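Local coordinates for MMS19 nucleotide excision repair protein homolog (Mus musculus, PDB 6TBL) that probably acts, as a whole protein of which this is the C-terminal HEAT-repeat part, in the cytosolic complex that delivers iron-sulfur clusters to proteins of DNA metabolism, at residues L99-K103 against R104-K108; C31-P34 against L35-A39; L85-K88 against S89-I92. All blocks are in the same frame, centred on the assembly; numbering follows the deposited sequence.

Overall arrangement
All three contacts are local, along or at the start of a helix, in a chain of stacked HEAT-repeat helices. Contacts 2 (helix 22-38) and 3 (helix 81-94) turn inner faces to neighbouring helices and outer faces to solvent; contact 3 is the more superficial. Both meet helix 47-57; contacts 1 and 2 both meet helix 63-76. Contact 1 is partly buried; its centre lies about 16 Å from the centre of the chain, where another protein docks. It is charged and rich in carbonyls. Contact 2 is held by backbone bonds, its leucines packing on neighbouring helices; contact 3 mixes aliphatic packing with polar side-chain ends. Contacts 1 and 3 belong to HEAT 4, contact 2 to HEAT 2.

Contact 1: residues L99-K103 against R104-K108; sequences LDDKK and RLVRK
The Arg107 guanidinium has the carbonyls of Lys103 and Asp101 oblique to it. Lys102 O lies off its edge, near its plane, a distant neighbour at 4.4 Å from Arg107 NH2. Outside the two segments, an acidic side chain of another protein's chain forms a salt bridge with Arg107 NH1, and an aromatic side chain of that chain makes a cation-pi contact. Within the turn, Arg107 NE gives a weak bond to Lys103 O at 3.3 Å (131°) and lies 2.9 Å from Asp101 O. The chain bends at chi3 (-92°), which turns NE back over the loop. Arg107 CD touches Leu99 O at 3.2 Å. Arg107 N also bonds to Lys103 O, at 3.2 Å and a straighter 160°, so this one oxygen takes a backbone bond and a weak side-chain bond from the same residue.

The Asp101 carboxylate holds the loop backbone. Its OD2 accepts from Lys103 N at 3.1 Å through the anti lone pair, which makes an Asx turn just before the helix. The Asp101 side chain crosses that of Val106 at about a right angle, with Val106 CG1 close to both Asp101 OD2 and Lys103 CB. Asp101 OD2 also forms a salt bridge with Arg66 NH1 of helix 63-76. The carbonyls round Arg107 probably help to hold its charged end where the partner protein meets it.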
# COMPACT_ATOMS: atom_id res chain seq x y z
N LEU A 99 20.22 -2.55 -3.23
CA LEU A 99 20.01 -1.51 -2.23
C LEU A 99 20.26 -2.03 -0.82
O LEU A 99 20.59 -1.25 0.08
CB LEU A 99 18.59 -0.94 -2.32
CG LEU A 99 18.21 -0.13 -3.57
CD1 LEU A 99 16.81 0.42 -3.41
CD2 LEU A 99 19.19 1.00 -3.81
N ASP A 100 20.10 -3.34 -0.61
CA ASP A 100 20.33 -3.97 0.68
C ASP A 100 21.62 -4.77 0.71
O ASP A 100 21.75 -5.71 1.51
CB ASP A 100 19.14 -4.85 1.05
CG ASP A 100 19.00 -5.05 2.54
OD1 ASP A 100 19.67 -4.32 3.29
OD2 ASP A 100 18.24 -5.95 2.95
N ASP A 101 22.57 -4.44 -0.16
CA ASP A 101 23.83 -5.17 -0.18
C ASP A 101 24.62 -4.91 1.10
O ASP A 101 24.44 -3.90 1.78
CB ASP A 101 24.67 -4.76 -1.40
CG ASP A 101 25.82 -5.70 -1.64
OD1 ASP A 101 25.72 -6.55 -2.56
OD2 ASP A 101 26.83 -5.62 -0.91
N LYS A 102 25.50 -5.85 1.43
CA LYS A 102 26.22 -5.82 2.69
C LYS A 102 27.31 -4.75 2.74
O LYS A 102 27.90 -4.56 3.81
CB LYS A 102 26.82 -7.20 2.98
CG LYS A 102 27.63 -7.77 1.84
CD LYS A 102 28.02 -9.22 2.10
CE LYS A 102 28.85 -9.79 0.96
NZ LYS A 102 29.17 -11.22 1.17
N LYS A 103 27.59 -4.05 1.65
CA LYS A 103 28.64 -3.03 1.63
C LYS A 103 28.05 -1.68 1.27
O LYS A 103 27.18 -1.58 0.40
CB LYS A 103 29.75 -3.41 0.65
CG LYS A 103 30.40 -4.77 0.91
CD LYS A 103 31.16 -4.77 2.23
CE LYS A 103 32.29 -3.75 2.21
NZ LYS A 103 33.09 -3.78 3.47
N ARG A 104 28.54 -0.63 1.94
CA ARG A 104 28.06 0.72 1.65
C ARG A 104 28.41 1.14 0.23
O ARG A 104 27.58 1.71 -0.49
CB ARG A 104 28.63 1.72 2.65
CG ARG A 104 28.06 1.62 4.05
CD ARG A 104 28.69 2.65 4.98
NE ARG A 104 30.13 2.44 5.13
CZ ARG A 104 30.69 1.77 6.13
NH1 ARG A 104 29.94 1.24 7.08
NH2 ARG A 104 32.01 1.63 6.18
N LEU A 105 29.65 0.86 -0.20
CA LEU A 105 30.11 1.34 -1.49
C LEU A 105 29.26 0.82 -2.64
O LEU A 105 29.04 1.53 -3.63
CB LEU A 105 31.58 0.96 -1.70
CG LEU A 105 32.53 1.70 -0.76
CD1 LEU A 105 33.95 1.20 -0.95
CD2 LEU A 105 32.45 3.20 -0.99
N VAL A 106 28.77 -0.41 -2.54
CA VAL A 106 27.93 -0.93 -3.61
C VAL A 106 26.50 -0.43 -3.46
O VAL A 106 25.83 -0.16 -4.47
CB VAL A 106 28.01 -2.47 -3.64
CG1 VAL A 106 27.81 -3.03 -2.27
CG2 VAL A 106 26.99 -3.05 -4.61
N ARG A 107 26.01 -0.27 -2.23
CA ARG A 107 24.68 0.30 -2.04
C ARG A 107 24.59 1.70 -2.62
O ARG A 107 23.58 2.07 -3.24
CB ARG A 107 24.33 0.33 -0.55
CG ARG A 107 23.86 -1.01 0.00
CD ARG A 107 23.42 -0.84 1.44
NE ARG A 107 24.52 -1.09 2.37
CZ ARG A 107 24.64 -0.50 3.55
NH1 ARG A 107 23.74 0.40 3.93
NH2 ARG A 107 25.65 -0.78 4.34
N LYS A 108 25.64 2.51 -2.44
CA LYS A 108 25.66 3.86 -3.01
C LYS A 108 25.45 3.82 -4.51
O LYS A 108 24.68 4.62 -5.06
CB LYS A 108 26.99 4.54 -2.66
CG LYS A 108 27.23 5.84 -3.41
CD LYS A 108 28.62 6.39 -3.14
CE LYS A 108 28.95 7.54 -4.09
NZ LYS A 108 30.30 8.10 -3.84

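Contact 2: residues C31-P34 against L35-A39; sequences CLQP and LLLEA
Leu32 and Leu36 form the tightly packed side of this turn of helix 22-38. Leu36 N bonds to Leu32 O at 2.9 Å, and Leu36 CG rests 3.3 Å from the same oxygen. CG stands beside the backbone N (chi1 -63°), which brings the branch back over the preceding turn. Both leucines are buried against Phe54 of helix 47-57. Leu36 also meets Leu50 there and Leu76 of helix 63-76, while Leu32 packs on Leu13 of helix 9-16.

Leu35 sits at the margin of this packed side. Its CG lies over Cys31 O at 3.2 Å, and its CD1 just reaches Leu32 CD2 at 4.4 Å. It too touches Leu13.

The other side is looser and more open. Pro34 and Glu38 are exposed here, and their link is chiefly backbone: Glu38 N bonds to Pro34 O at 2.8 Å. The first torsion of Glu38 (chi1 -51°) sets its CG close to that carbonyl. Pro34 has no N-H to give to the turn before, and the helix kinks there. Between the two sides, Gln33 and Leu37 touch loosely through CG and CD1 at 4.3 Å. Leu37 N bonds to Gln33 O at 3.2 Å and weakly to Pro34 O. These two side chains face helix 63-76, on Gln71 and Ala75 respectively. The contact is one turn of an amphipathic HEAT-repeat helix, kinked at Pro34: leucines join it to its neighbours, and backbone bonds carry the turn on its outer side.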
# COMPACT_ATOMS: atom_id res chain seq x y z
N CYS A 31 35.20 -1.20 -20.30
CA CYS A 31 35.06 -0.79 -21.69
C CYS A 31 33.62 -0.45 -22.05
O CYS A 31 33.39 0.44 -22.88
CB CYS A 31 35.56 -1.89 -22.62
SG CYS A 31 37.30 -2.25 -22.47
N LEU A 32 32.65 -1.13 -21.44
CA LEU A 32 31.26 -0.97 -21.83
C LEU A 32 30.68 0.35 -21.34
O LEU A 32 29.87 0.97 -22.04
CB LEU A 32 30.44 -2.15 -21.30
CG LEU A 32 30.72 -3.48 -22.01
CD1 LEU A 32 30.05 -4.63 -21.28
CD2 LEU A 32 30.25 -3.41 -23.46
N GLN A 33 31.07 0.80 -20.15
CA GLN A 33 30.50 2.03 -19.60
C GLN A 33 30.73 3.24 -20.50
O GLN A 33 29.76 3.96 -20.78
CB GLN A 33 31.02 2.27 -18.19
CG GLN A 33 30.65 3.62 -17.62
CD GLN A 33 31.01 3.77 -16.16
OE1 GLN A 33 31.42 2.80 -15.51
NE2 GLN A 33 30.88 4.98 -15.64
N PRO A 34 31.95 3.53 -20.97
CA PRO A 34 32.10 4.67 -21.89
C PRO A 34 31.34 4.49 -23.19
O PRO A 34 30.85 5.48 -23.75
CB PRO A 34 33.62 4.74 -22.14
CG PRO A 34 34.23 3.99 -21.00
CD PRO A 34 33.25 2.90 -20.67
N LEU A 35 31.22 3.26 -23.69
CA LEU A 35 30.44 3.02 -24.90
C LEU A 35 28.97 3.36 -24.67
O LEU A 35 28.30 3.91 -25.56
CB LEU A 35 30.59 1.57 -25.35
CG LEU A 35 32.02 1.11 -25.67
CD1 LEU A 35 32.03 -0.36 -26.06
CD2 LEU A 35 32.63 1.97 -26.76
N LEU A 36 28.44 3.05 -23.48
CA LEU A 36 27.06 3.41 -23.17
C LEU A 36 26.88 4.92 -23.12
O LEU A 36 25.81 5.43 -23.47
CB LEU A 36 26.64 2.78 -21.85
CG LEU A 36 26.62 1.26 -21.79
CD1 LEU A 36 26.35 0.76 -20.38
CD2 LEU A 36 25.58 0.70 -22.76
N LEU A 37 27.91 5.65 -22.70
CA LEU A 37 27.78 7.09 -22.54
C LEU A 37 28.02 7.84 -23.84
O LEU A 37 27.37 8.87 -24.08
CB LEU A 37 28.75 7.58 -21.46
CG LEU A 37 28.57 6.98 -20.07
CD1 LEU A 37 29.64 7.50 -19.12
CD2 LEU A 37 27.18 7.30 -19.53
N GLU A 38 28.94 7.36 -24.68
CA GLU A 38 29.34 8.10 -25.88
C GLU A 38 28.77 7.54 -27.17
O GLU A 38 28.69 8.29 -28.15
CB GLU A 38 30.87 8.12 -25.99
CG GLU A 38 31.57 8.58 -24.73
CD GLU A 38 31.20 9.99 -24.32
OE1 GLU A 38 30.78 10.78 -25.19
OE2 GLU A 38 31.33 10.32 -23.12
N ALA A 39 28.36 6.28 -27.20
CA ALA A 39 27.78 5.67 -28.40
C ALA A 39 26.44 5.03 -28.06
O ALA A 39 26.25 3.82 -28.23
CB ALA A 39 28.73 4.65 -29.01

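Contact 3: residues L85-K88 against S89-I92; sequences LPYK and SQVI
Lys88 and Ile92 run side by side along helix 81-94, in the same direction. Lys88 CB lies 3.2 Å from Ser89 N, as the chain leaves the backbone. Lys88 CG comes to 4.1 Å from the end of Ile92, CD1. The chain then stays extended, with every torsion near 180°, and CE meets Ile92 CD1 again at 4.1 Å. At the tip, NZ bonds to the carbonyl oxygen of Phe118 at the end of helix 104-118. The methylenes therefore pack on an aliphatic neighbour while the ammonium bonds to a backbone carbonyl of another helix. Ile92 itself reaches Phe118, and its backbone N bonds to Lys88 O at 3.1 Å.

Tyr87 lies on another side of the helix, with Gln90 running beside it. Gln90 OE1 stands 3.7 Å from Tyr87 CD1, oblique to the ring, and the amide and ring planes are 28° apart. Tyr87 CB also meets Val91 CG2 at 4.3 Å. Val91 N bonds to Tyr87 O at 3.0 Å. The Tyr87 hydroxyl hydrogen-bonds to Asp48 of helix 47-57, and Val91 touches both Val51 of that helix and Trp117 of helix 104-118. Val91 and Ile92 thus meet neighbouring helices, while the polar ends of Tyr87 and Lys88 tie this HEAT helix to two different neighbours.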
# COMPACT_ATOMS: atom_id res chain seq x y z
N LEU A 85 12.12 2.00 -21.56
CA LEU A 85 10.89 1.92 -20.78
C LEU A 85 10.32 0.51 -20.64
O LEU A 85 9.84 0.18 -19.55
CB LEU A 85 9.84 2.88 -21.37
CG LEU A 85 10.21 4.36 -21.27
CD1 LEU A 85 9.17 5.23 -21.96
CD2 LEU A 85 10.40 4.78 -19.82
N PRO A 86 10.35 -0.36 -21.66
CA PRO A 86 9.88 -1.74 -21.45
C PRO A 86 10.72 -2.53 -20.44
O PRO A 86 10.29 -3.61 -20.03
CB PRO A 86 9.96 -2.37 -22.85
CG PRO A 86 10.88 -1.49 -23.62
CD PRO A 86 10.64 -0.12 -23.08
N TYR A 87 11.88 -2.02 -20.04
CA TYR A 87 12.69 -2.64 -19.01
C TYR A 87 12.61 -1.92 -17.67
O TYR A 87 13.10 -2.46 -16.67
CB TYR A 87 14.16 -2.72 -19.45
CG TYR A 87 14.37 -3.55 -20.70
CD1 TYR A 87 14.63 -4.91 -20.62
CD2 TYR A 87 14.29 -2.97 -21.96
CE1 TYR A 87 14.82 -5.67 -21.76
CE2 TYR A 87 14.48 -3.73 -23.11
CZ TYR A 87 14.74 -5.08 -23.00
OH TYR A 87 14.93 -5.83 -24.13
N LYS A 88 12.00 -0.73 -17.63
CA LYS A 88 12.06 0.11 -16.44
C LYS A 88 11.49 -0.60 -15.21
O LYS A 88 12.08 -0.54 -14.13
CB LYS A 88 11.31 1.42 -16.69
CG LYS A 88 11.20 2.30 -15.46
CD LYS A 88 10.56 3.63 -15.79
CE LYS A 88 10.30 4.43 -14.52
NZ LYS A 88 9.71 5.76 -14.80
N SER A 89 10.36 -1.29 -15.38
CA SER A 89 9.72 -1.94 -14.23
C SER A 89 10.62 -3.01 -13.63
O SER A 89 10.90 -3.00 -12.43
CB SER A 89 8.37 -2.52 -14.65
OG SER A 89 7.43 -1.50 -14.90
N GLN A 90 11.10 -3.95 -14.46
CA GLN A 90 11.88 -5.05 -13.93
C GLN A 90 13.22 -4.58 -13.38
O GLN A 90 13.76 -5.20 -12.44
CB GLN A 90 12.09 -6.13 -14.99
CG GLN A 90 13.14 -5.78 -16.04
CD GLN A 90 13.64 -7.00 -16.79
OE1 GLN A 90 13.33 -7.19 -17.96
NE2 GLN A 90 14.42 -7.83 -16.11
N VAL A 91 13.78 -3.51 -13.93
CA VAL A 91 15.06 -3.00 -13.44
C VAL A 91 14.89 -2.41 -12.04
O VAL A 91 15.71 -2.66 -11.15
CB VAL A 91 15.64 -1.97 -14.42
CG1 VAL A 91 16.77 -1.19 -13.77
CG2 VAL A 91 16.14 -2.66 -15.68
N ILE A 92 13.82 -1.65 -11.83
CA ILE A 92 13.58 -1.06 -10.51
C ILE A 92 13.34 -2.15 -9.48
O ILE A 92 13.80 -2.06 -8.33
CB ILE A 92 12.40 -0.06 -10.59
CG1 ILE A 92 12.80 1.15 -11.43
CG2 ILE A 92 11.97 0.37 -9.19
CD1 ILE A 92 11.79 2.27 -11.41